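Local structure of putative alpha KG dependent 2,4-D dioxygenase (Burkholderia xenovorans, 5J92) at residues 49-58 against 258-269; 153-161 against 213-221. The protein binds iron(II) and is probably a 2-oxoglutarate-dependent dioxygenase of the TfdA family. One frame throughout, in Å; residues are numbered along the deposited sequence.

Contact 1. Residues 49-58 against 258-269; sequences PVLIFPRQYI and VRDLVMWDNRAL
L51 and F53 pair with M263 and L261 through four backbone hydrogen bonds, two in each hydrogen-bonded pair, between antiparallel strands 50-53 and 261-265. The L51 N to M263 O bond measures 2.7 Å and is almost straight at 178°. D265 N to P49 O extends the ladder at one end, where a water donates to P49 O and more weakly to M263 O; beyond the other end Q56 N reaches R259 O at 2.9 Å. There a second water accepts from R55 N and donates to V258 O and D260 OD1, while S257 N and H254 hold D260 OD2. These are central strands of the mixed sheet of the TauD/TfdA double-stranded beta-helix fold, flanked by strands 21-25 and 132-139. Apolar side chains sort onto its two faces. V50, I52, V262 and W264 share one, where V50 CG1 meets V262 CG1 at 3.8 Å. On the other, facing helix 35-47, the extended M263 chain brings SD to the edge of the F53 ring, M263 SD lying 4.0 Å from F53 CE1, a Met-aromatic contact. Past the ladder, the R259 chain bends at chi2 (-60°) and lays CG over the centre of the Y57 ring, 3.5 Å from its centroid, a CH-pi contact. R259 NH1 donates weakly to I58 O, at the guanidinium edge.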
loop_
_atom_site.group_PDB
_atom_site.type_symbol
_atom_site.label_atom_id
_atom_site.label_comp_id
_atom_site.label_asym_id
_atom_site.label_seq_id
_atom_site.Cartn_x
_atom_site.Cartn_y
_atom_site.Cartn_z
ATOM N N PRO A 49 -23.201 -4.095 -0.384
ATOM C CA PRO A 49 -22.949 -3.149 -1.494
ATOM C C PRO A 49 -22.434 -3.801 -2.782
ATOM O O PRO A 49 -22.377 -3.110 -3.821
ATOM C CB PRO A 49 -21.909 -2.181 -0.903
ATOM C CG PRO A 49 -21.299 -2.909 0.227
ATOM C CD PRO A 49 -22.364 -3.815 0.789
ATOM N N VAL A 50 -22.067 -5.087 -2.754
ATOM C CA VAL A 50 -21.723 -5.859 -3.951
ATOM C C VAL A 50 -22.806 -6.910 -4.144
ATOM O O VAL A 50 -23.024 -7.749 -3.261
ATOM C CB VAL A 50 -20.345 -6.537 -3.855
ATOM C CG1 VAL A 50 -20.047 -7.346 -5.152
ATOM C CG2 VAL A 50 -19.230 -5.528 -3.572
ATOM N N LEU A 51 -23.509 -6.844 -5.278
ATOM C CA LEU A 51 -24.543 -7.805 -5.630
ATOM C C LEU A 51 -24.144 -8.529 -6.912
ATOM O O LEU A 51 -23.739 -7.894 -7.903
ATOM C CB LEU A 51 -25.907 -7.112 -5.801
ATOM C CG LEU A 51 -26.517 -6.448 -4.560
ATOM C CD1 LEU A 51 -27.815 -5.727 -4.910
ATOM C CD2 LEU A 51 -26.788 -7.487 -3.485
ATOM N N ILE A 52 -24.272 -9.848 -6.887
ATOM C CA ILE A 52 -23.853 -10.736 -7.968
ATOM C C ILE A 52 -25.097 -11.424 -8.503
ATOM O O ILE A 52 -25.786 -12.136 -7.757
ATOM C CB ILE A 52 -22.847 -11.787 -7.473
ATOM C CG1 ILE A 52 -21.638 -11.107 -6.843
ATOM C CG2 ILE A 52 -22.479 -12.737 -8.593
ATOM C CD1 ILE A 52 -21.133 -11.849 -5.624
ATOM N N PHE A 53 -25.378 -11.235 -9.786
ATOM C CA PHE A 53 -26.488 -11.930 -10.431
ATOM C C PHE A 53 -25.906 -12.996 -11.354
ATOM O O PHE A 53 -25.377 -12.668 -12.430
ATOM C CB PHE A 53 -27.368 -10.944 -11.210
ATOM C CG PHE A 53 -27.856 -9.779 -10.382
ATOM C CD1 PHE A 53 -27.077 -8.634 -10.240
ATOM C CD2 PHE A 53 -29.091 -9.821 -9.753
ATOM C CE1 PHE A 53 -27.514 -7.560 -9.481
ATOM C CE2 PHE A 53 -29.543 -8.749 -8.997
ATOM C CZ PHE A 53 -28.759 -7.618 -8.863
ATOM N N PRO A 54 -25.932 -14.269 -10.969
ATOM C CA PRO A 54 -25.276 -15.298 -11.786
ATOM C C PRO A 54 -25.988 -15.530 -13.110
ATOM O O PRO A 54 -27.199 -15.336 -13.238
ATOM C CB PRO A 54 -25.350 -16.559 -10.905
ATOM C CG PRO A 54 -25.586 -16.053 -9.498
ATOM C CD PRO A 54 -26.425 -14.799 -9.684
ATOM N N ARG A 55 -25.207 -15.954 -14.104
ATOM C CA ARG A 55 -25.726 -16.556 -15.338
ATOM C C ARG A 55 -26.743 -15.647 -16.041
ATOM O O ARG A 55 -27.871 -16.041 -16.352
ATOM C CB ARG A 55 -26.314 -17.945 -15.039
ATOM C CG ARG A 55 -25.267 -18.927 -14.507
ATOM C CD ARG A 55 -25.854 -20.218 -13.910
ATOM N NE ARG A 55 -26.318 -20.048 -12.528
ATOM C CZ ARG A 55 -25.551 -20.171 -11.438
ATOM N NH1 ARG A 55 -26.074 -19.992 -10.224
ATOM N NH2 ARG A 55 -24.262 -20.470 -11.555
ATOM N N GLN A 56 -26.316 -14.415 -16.314
ATOM C CA GLN A 56 -27.147 -13.430 -17.000
ATOM C C GLN A 56 -26.648 -13.326 -18.441
ATOM O O GLN A 56 -25.726 -12.565 -18.743
ATOM C CB GLN A 56 -27.100 -12.081 -16.291
ATOM C CG GLN A 56 -27.714 -12.080 -14.902
ATOM C CD GLN A 56 -29.163 -12.502 -14.907
ATOM O OE1 GLN A 56 -29.934 -12.117 -15.787
ATOM N NE2 GLN A 56 -29.540 -13.314 -13.927
ATOM N N TYR A 57 -27.279 -14.083 -19.336
ATOM C CA TYR A 57 -26.924 -14.063 -20.755
ATOM C C TYR A 57 -27.719 -12.963 -21.461
ATOM O O TYR A 57 -28.647 -13.209 -22.235
ATOM C CB TYR A 57 -27.167 -15.434 -21.382
ATOM C CG TYR A 57 -26.117 -16.457 -21.004
ATOM C CD1 TYR A 57 -26.194 -17.143 -19.791
ATOM C CD2 TYR A 57 -25.044 -16.731 -21.845
ATOM C CE1 TYR A 57 -25.230 -18.073 -19.432
ATOM C CE2 TYR A 57 -24.076 -17.665 -21.492
ATOM C CZ TYR A 57 -24.174 -18.327 -20.286
ATOM O OH TYR A 57 -23.217 -19.250 -19.925
ATOM N N ILE A 58 -27.324 -11.720 -21.187
ATOM C CA ILE A 58 -28.026 -10.553 -21.711
ATOM C C ILE A 58 -27.100 -9.736 -22.609
ATOM O O ILE A 58 -25.880 -9.720 -22.426
ATOM C CB ILE A 58 -28.572 -9.682 -20.567
ATOM C CG1 ILE A 58 -27.414 -9.174 -19.705
ATOM C CG2 ILE A 58 -29.540 -10.493 -19.718
ATOM C CD1 ILE A 58 -27.835 -8.254 -18.621
ATOM N N VAL A 258 -18.352 -17.118 -15.610
ATOM C CA VAL A 258 -18.851 -16.607 -16.882
ATOM C C VAL A 258 -20.288 -16.130 -16.715
ATOM O O VAL A 258 -21.125 -16.815 -16.111
ATOM C CB VAL A 258 -18.724 -17.681 -17.975
ATOM C CG1 VAL A 258 -19.545 -17.298 -19.211
ATOM C CG2 VAL A 258 -17.254 -17.855 -18.366
ATOM N N ARG A 259 -20.564 -14.928 -17.224
ATOM C CA ARG A 259 -21.872 -14.274 -17.215
ATOM C C ARG A 259 -22.375 -13.938 -15.810
ATOM O O ARG A 259 -23.591 -13.767 -15.607
ATOM C CB ARG A 259 -22.921 -15.095 -17.970
ATOM C CG ARG A 259 -22.708 -15.149 -19.478
ATOM C CD ARG A 259 -22.745 -13.767 -20.111
ATOM N NE ARG A 259 -22.645 -13.892 -21.561
ATOM C CZ ARG A 259 -23.228 -13.082 -22.433
ATOM N NH1 ARG A 259 -23.959 -12.060 -22.008
ATOM N NH2 ARG A 259 -23.080 -13.300 -23.730
ATOM N N ASP A 260 -21.458 -13.795 -14.852
ATOM C CA ASP A 260 -21.764 -13.077 -13.629
ATOM C C ASP A 260 -22.073 -11.629 -13.999
ATOM O O ASP A 260 -21.309 -10.995 -14.737
ATOM C CB ASP A 260 -20.569 -13.071 -12.675
ATOM C CG ASP A 260 -20.471 -14.303 -11.785
ATOM O OD1 ASP A 260 -21.376 -15.158 -11.757
ATOM O OD2 ASP A 260 -19.448 -14.377 -11.074
ATOM N N LEU A 261 -23.173 -11.098 -13.487
ATOM C CA LEU A 261 -23.401 -9.656 -13.491
ATOM C C LEU A 261 -23.142 -9.165 -12.073
ATOM O O LEU A 261 -23.880 -9.513 -11.143
ATOM C CB LEU A 261 -24.814 -9.311 -13.956
ATOM C CG LEU A 261 -25.075 -7.913 -14.528
ATOM C CD1 LEU A 261 -26.543 -7.762 -14.875
ATOM C CD2 LEU A 261 -24.674 -6.811 -13.577
ATOM N N VAL A 262 -22.107 -8.351 -11.906
ATOM C CA VAL A 262 -21.728 -7.839 -10.595
ATOM C C VAL A 262 -22.025 -6.347 -10.576
ATOM O O VAL A 262 -21.543 -5.590 -11.433
ATOM C CB VAL A 262 -20.257 -8.117 -10.254
ATOM C CG1 VAL A 262 -19.899 -7.482 -8.899
ATOM C CG2 VAL A 262 -19.999 -9.617 -10.225
ATOM N N MET A 263 -22.842 -5.946 -9.609
ATOM C CA MET A 263 -23.265 -4.571 -9.400
ATOM C C MET A 263 -22.744 -4.132 -8.045
ATOM O O MET A 263 -22.932 -4.850 -7.052
ATOM C CB MET A 263 -24.795 -4.490 -9.483
ATOM C CG MET A 263 -25.469 -3.351 -8.769
ATOM S SD MET A 263 -27.250 -3.649 -8.825
ATOM C CE MET A 263 -27.870 -2.098 -8.181
ATOM N N TRP A 264 -22.011 -3.006 -8.005
ATOM C CA TRP A 264 -21.450 -2.550 -6.739
ATOM C C TRP A 264 -21.692 -1.063 -6.528
ATOM O O TRP A 264 -21.742 -0.270 -7.477
ATOM C CB TRP A 264 -19.943 -2.895 -6.604
ATOM C CG TRP A 264 -18.975 -2.103 -7.469
ATOM C CD1 TRP A 264 -18.357 -0.918 -7.160
ATOM C CD2 TRP A 264 -18.499 -2.472 -8.761
ATOM N NE1 TRP A 264 -17.537 -0.515 -8.200
ATOM C CE2 TRP A 264 -17.605 -1.459 -9.192
ATOM C CE3 TRP A 264 -18.746 -3.557 -9.609
ATOM C CZ2 TRP A 264 -16.958 -1.512 -10.416
ATOM C CZ3 TRP A 264 -18.099 -3.597 -10.837
ATOM C CH2 TRP A 264 -17.222 -2.583 -11.228
ATOM N N ASP A 265 -21.874 -0.711 -5.258
ATOM C CA ASP A 265 -22.222 0.644 -4.826
ATOM C C ASP A 265 -20.927 1.379 -4.487
ATOM O O ASP A 265 -20.308 1.134 -3.451
ATOM C CB ASP A 265 -23.193 0.569 -3.650
ATOM C CG ASP A 265 -23.790 1.928 -3.268
ATOM O OD1 ASP A 265 -23.251 2.973 -3.699
ATOM O OD2 ASP A 265 -24.819 1.937 -2.547
ATOM N N ASN A 266 -20.502 2.279 -5.380
ATOM C CA ASN A 266 -19.289 3.053 -5.143
ATOM C C ASN A 266 -19.391 3.958 -3.919
ATOM O O ASN A 266 -18.359 4.402 -3.405
ATOM C CB ASN A 266 -18.948 3.878 -6.386
ATOM C CG ASN A 266 -18.563 3.006 -7.567
ATOM O OD1 ASN A 266 -17.441 2.536 -7.638
ATOM N ND2 ASN A 266 -19.494 2.782 -8.488
ATOM N N ARG A 267 -20.604 4.231 -3.434
ATOM C CA ARG A 267 -20.791 5.091 -2.268
ATOM C C ARG A 267 -20.345 4.435 -0.972
ATOM O O ARG A 267 -20.263 5.128 0.045
ATOM C CB ARG A 267 -22.263 5.500 -2.147
ATOM C CG ARG A 267 -22.797 6.220 -3.379
ATOM C CD ARG A 267 -24.306 6.386 -3.333
ATOM N NE ARG A 267 -25.014 5.110 -3.431
ATOM C CZ ARG A 267 -26.328 5.009 -3.593
ATOM N NH1 ARG A 267 -27.069 6.114 -3.674
ATOM N NH2 ARG A 267 -26.902 3.813 -3.675
ATOM N N ALA A 268 -20.048 3.126 -0.988
ATOM C CA ALA A 268 -19.656 2.394 0.207
ATOM C C ALA A 268 -18.370 1.598 0.030
ATOM O O ALA A 268 -17.989 0.859 0.941
ATOM C CB ALA A 268 -20.775 1.431 0.635
ATOM N N LEU A 269 -17.698 1.707 -1.112
ATOM C CA LEU A 269 -16.634 0.768 -1.421
ATOM C C LEU A 269 -15.463 1.452 -2.093
ATOM O O LEU A 269 -15.567 2.563 -2.617
ATOM C CB LEU A 269 -17.111 -0.345 -2.368
ATOM C CG LEU A 269 -18.243 -1.232 -1.880
ATOM C CD1 LEU A 269 -18.902 -1.879 -3.055
ATOM C CD2 LEU A 269 -17.638 -2.282 -0.932
HETATM O O HOH W 1 -24.770 -2.865 -5.246
HETATM O O HOH W 2 -22.392 -16.635 -13.636
#

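Contact 2. Residues 153-161 against 213-221; sequences DMRAAYDKL and GRKSLYLSS
Bends at chi2 and chi3 (-73° and -63°) curl the R214 side chain against helix 154-159, bringing R214 NH2 to D159 OD2 at 2.8 Å. The planes of this salt bridge are nearly parallel (23°), but its single bond tilts out of both. R155 CB covers one face of the R214 guanidinium, 3.4 Å from R214 NH2, while R214 NH1 stands over a face of the R155 guanidinium. D153 and D159 probably offset the two like charges: D153, the helix N-cap, holds R155 side-on through both carboxylate oxygens, and a water bridges D153 OD2 to R214 NH2. A second water links D159 OD1, R214 NE and K215 O. Where helix and strand 215-217 cross nearly perpendicularly, M154 O accepts from L217 N at 3.2 Å and from Y158 N, on opposite faces of its carbonyl plane. The extended K215 chain crosses Y158 at a slant, K215 CB 3.5 Å from Y158 CE2. E170 receives both polar ends. L217 CD2 sits at the Y158 ring edge, L217 CD1 tip to tip with L161 CD1 (4.1 Å), and M154 SD against L219 CD1 (3.8 Å). Helix 231-245 packs on M154, A157, L161 and L219, while strand 201-208 pairs with 215-217, an outermost strand of its sheet, and touches Y158.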
loop_
_atom_site.group_PDB
_atom_site.type_symbol
_atom_site.label_atom_id
_atom_site.label_comp_id
_atom_site.label_asym_id
_atom_site.label_seq_id
_atom_site.Cartn_x
_atom_site.Cartn_y
_atom_site.Cartn_z
ATOM N N ASP A 153 -14.708 -2.763 2.038
ATOM C CA ASP A 153 -15.882 -2.162 2.677
ATOM C C ASP A 153 -15.470 -0.919 3.468
ATOM O O ASP A 153 -14.854 -1.032 4.534
ATOM C CB ASP A 153 -16.558 -3.191 3.577
ATOM C CG ASP A 153 -17.917 -2.713 4.114
ATOM O OD1 ASP A 153 -18.174 -1.481 4.137
ATOM O OD2 ASP A 153 -18.717 -3.594 4.517
ATOM N N MET A 154 -15.803 0.268 2.949
ATOM C CA MET A 154 -15.471 1.519 3.630
ATOM C C MET A 154 -16.354 1.795 4.849
ATOM O O MET A 154 -15.995 2.649 5.677
ATOM C CB MET A 154 -15.579 2.701 2.657
ATOM C CG MET A 154 -14.606 2.641 1.476
ATOM S SD MET A 154 -12.882 2.597 1.999
ATOM C CE MET A 154 -12.528 0.871 1.862
ATOM N N ARG A 155 -17.522 1.149 4.944
ATOM C CA ARG A 155 -18.340 1.257 6.154
ATOM C C ARG A 155 -17.694 0.488 7.299
ATOM O O ARG A 155 -17.543 1.010 8.412
ATOM C CB ARG A 155 -19.752 0.718 5.897
ATOM C CG ARG A 155 -20.349 1.105 4.556
ATOM C CD ARG A 155 -21.522 0.205 4.201
ATOM N NE ARG A 155 -21.106 -1.206 4.142
ATOM C CZ ARG A 155 -21.933 -2.239 3.981
ATOM N NH1 ARG A 155 -23.246 -2.040 3.850
ATOM N NH2 ARG A 155 -21.440 -3.480 3.933
ATOM N N ALA A 156 -17.323 -0.774 7.035
ATOM C CA ALA A 156 -16.651 -1.586 8.036
ATOM C C ALA A 156 -15.343 -0.938 8.468
ATOM O O ALA A 156 -14.999 -0.940 9.656
ATOM C CB ALA A 156 -16.395 -2.995 7.480
ATOM N N ALA A 157 -14.600 -0.373 7.513
ATOM C CA ALA A 157 -13.350 0.292 7.860
ATOM C C ALA A 157 -13.608 1.487 8.765
ATOM O O ALA A 157 -12.879 1.708 9.738
ATOM C CB ALA A 157 -12.613 0.727 6.592
ATOM N N TYR A 158 -14.630 2.282 8.449
ATOM C CA TYR A 158 -14.965 3.402 9.325
ATOM C C TYR A 158 -15.343 2.899 10.712
ATOM O O TYR A 158 -14.879 3.436 11.725
ATOM C CB TYR A 158 -16.094 4.245 8.727
ATOM C CG TYR A 158 -16.513 5.365 9.645
ATOM C CD1 TYR A 158 -15.827 6.563 9.659
ATOM C CD2 TYR A 158 -17.579 5.208 10.520
ATOM C CE1 TYR A 158 -16.188 7.586 10.509
ATOM C CE2 TYR A 158 -17.956 6.224 11.370
ATOM C CZ TYR A 158 -17.255 7.414 11.356
ATOM O OH TYR A 158 -17.612 8.422 12.210
ATOM N N ASP A 159 -16.174 1.849 10.770
ATOM C CA ASP A 159 -16.660 1.338 12.051
ATOM C C ASP A 159 -15.519 0.875 12.940
ATOM O O ASP A 159 -15.589 1.000 14.170
ATOM C CB ASP A 159 -17.639 0.184 11.837
ATOM C CG ASP A 159 -18.938 0.623 11.205
ATOM O OD1 ASP A 159 -19.217 1.849 11.193
ATOM O OD2 ASP A 159 -19.688 -0.262 10.723
ATOM N N LYS A 160 -14.471 0.317 12.345
ATOM C CA LYS A 160 -13.418 -0.315 13.121
ATOM C C LYS A 160 -12.222 0.608 13.362
ATOM O O LYS A 160 -11.235 0.167 13.947
ATOM C CB LYS A 160 -12.964 -1.603 12.416
ATOM C CG LYS A 160 -13.988 -2.735 12.448
ATOM C CD LYS A 160 -14.478 -3.095 13.839
ATOM C CE LYS A 160 -15.371 -4.350 13.821
ATOM N NZ LYS A 160 -16.662 -4.218 13.072
ATOM N N LEU A 161 -12.288 1.874 12.948
ATOM C CA LEU A 161 -11.144 2.767 13.114
ATOM C C LEU A 161 -10.748 2.887 14.586
ATOM O O LEU A 161 -11.620 2.911 15.468
ATOM C CB LEU A 161 -11.448 4.165 12.565
ATOM C CG LEU A 161 -11.354 4.433 11.068
ATOM C CD1 LEU A 161 -11.839 5.872 10.779
ATOM C CD2 LEU A 161 -9.907 4.262 10.580
ATOM N N GLY A 213 -28.055 4.508 5.909
ATOM C CA GLY A 213 -27.567 5.362 6.973
ATOM C C GLY A 213 -26.150 5.081 7.439
ATOM O O GLY A 213 -25.679 5.753 8.368
ATOM N N ARG A 214 -25.455 4.119 6.829
ATOM C CA ARG A 214 -24.113 3.753 7.275
ATOM C C ARG A 214 -23.096 4.852 6.993
ATOM O O ARG A 214 -23.060 5.419 5.897
ATOM C CB ARG A 214 -23.649 2.472 6.586
ATOM C CG ARG A 214 -24.452 1.207 6.938
ATOM C CD ARG A 214 -24.164 0.680 8.354
ATOM N NE ARG A 214 -22.777 0.257 8.554
ATOM C CZ ARG A 214 -22.261 -0.894 8.129
ATOM N NH1 ARG A 214 -23.005 -1.754 7.437
ATOM N NH2 ARG A 214 -20.987 -1.182 8.378
ATOM N N LYS A 215 -22.228 5.115 7.973
ATOM C CA LYS A 215 -21.084 5.975 7.743
ATOM C C LYS A 215 -19.949 5.187 7.107
ATOM O O LYS A 215 -19.786 3.985 7.350
ATOM C CB LYS A 215 -20.600 6.611 9.046
ATOM C CG LYS A 215 -21.505 7.719 9.611
ATOM C CD LYS A 215 -20.681 8.509 10.606
ATOM C CE LYS A 215 -21.298 9.811 11.030
ATOM N NZ LYS A 215 -20.352 10.454 11.996
ATOM N N SER A 216 -19.151 5.878 6.293
ATOM C CA SER A 216 -18.068 5.218 5.572
ATOM C C SER A 216 -17.005 6.238 5.192
ATOM O O SER A 216 -17.265 7.444 5.135
ATOM C CB SER A 216 -18.586 4.496 4.313
ATOM O OG SER A 216 -19.018 5.430 3.324
ATOM N N LEU A 217 -15.806 5.732 4.907
ATOM C CA LEU A 217 -14.692 6.556 4.453
ATOM C C LEU A 217 -14.704 6.693 2.929
ATOM O O LEU A 217 -14.813 5.699 2.206
ATOM C CB LEU A 217 -13.351 5.950 4.906
ATOM C CG LEU A 217 -13.069 5.909 6.412
ATOM C CD1 LEU A 217 -11.816 5.079 6.770
ATOM C CD2 LEU A 217 -12.937 7.345 6.929
ATOM N N TYR A 218 -14.573 7.928 2.437
ATOM C CA TYR A 218 -14.505 8.159 0.996
ATOM C C TYR A 218 -13.049 8.064 0.531
ATOM O O TYR A 218 -12.445 9.027 0.058
ATOM C CB TYR A 218 -15.107 9.514 0.633
ATOM C CG TYR A 218 -15.551 9.611 -0.804
ATOM C CD1 TYR A 218 -15.257 8.604 -1.712
ATOM C CD2 TYR A 218 -16.290 10.701 -1.252
ATOM C CE1 TYR A 218 -15.684 8.669 -3.023
ATOM C CE2 TYR A 218 -16.724 10.779 -2.566
ATOM C CZ TYR A 218 -16.420 9.762 -3.445
ATOM O OH TYR A 218 -16.843 9.825 -4.760
ATOM N N LEU A 219 -12.511 6.850 0.598
ATOM C CA LEU A 219 -11.148 6.626 0.146
ATOM C C LEU A 219 -11.134 6.339 -1.350
ATOM O O LEU A 219 -12.105 5.827 -1.911
ATOM C CB LEU A 219 -10.504 5.464 0.908
ATOM C CG LEU A 219 -10.461 5.627 2.440
ATOM C CD1 LEU A 219 -9.703 4.469 3.081
ATOM C CD2 LEU A 219 -9.843 6.962 2.828
ATOM N N SER A 220 -10.025 6.693 -1.996
ATOM C CA SER A 220 -9.852 6.405 -3.410
ATOM C C SER A 220 -8.433 6.773 -3.785
ATOM O O SER A 220 -7.874 7.733 -3.249
ATOM C CB SER A 220 -10.851 7.200 -4.279
ATOM O OG SER A 220 -10.761 6.814 -5.631
ATOM N N SER A 221 -7.868 6.033 -4.741
ATOM C CA SER A 221 -6.577 6.448 -5.274
ATOM C C SER A 221 -6.635 7.867 -5.832
ATOM O O SER A 221 -5.588 8.502 -5.991
ATOM C CB SER A 221 -6.120 5.490 -6.370
ATOM O OG SER A 221 -6.987 5.598 -7.489
HETATM O O HOH W 3 -19.885 -3.518 6.984
HETATM O O HOH W 4 -21.007 2.469 9.240
#

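Contact 1 and contact 2 have centres about 20 Å apart, yet their ends meet directly. A268 O lies 3.0 Å from M154 N, a probable hydrogen bond that ties the turn after strand 261-265 to the start of helix 154-159; beside it A268 CB packs on R155 CD at 3.8 Å, and P49 CD approaches R155 NH2 at 3.3 Å. Contact 1 borders the metal site: the nearest side-chain atom of W264 is about 5 Å from the iron(II) ion, and the W264 and H271 side chains come within about 3 Å at their nearest atoms. H271 is an iron ligand, with H122 and D124. Contact 2 stands farther back, the nearest side-chain atom of M154 being about 13 Å from the bound iron(II) ion.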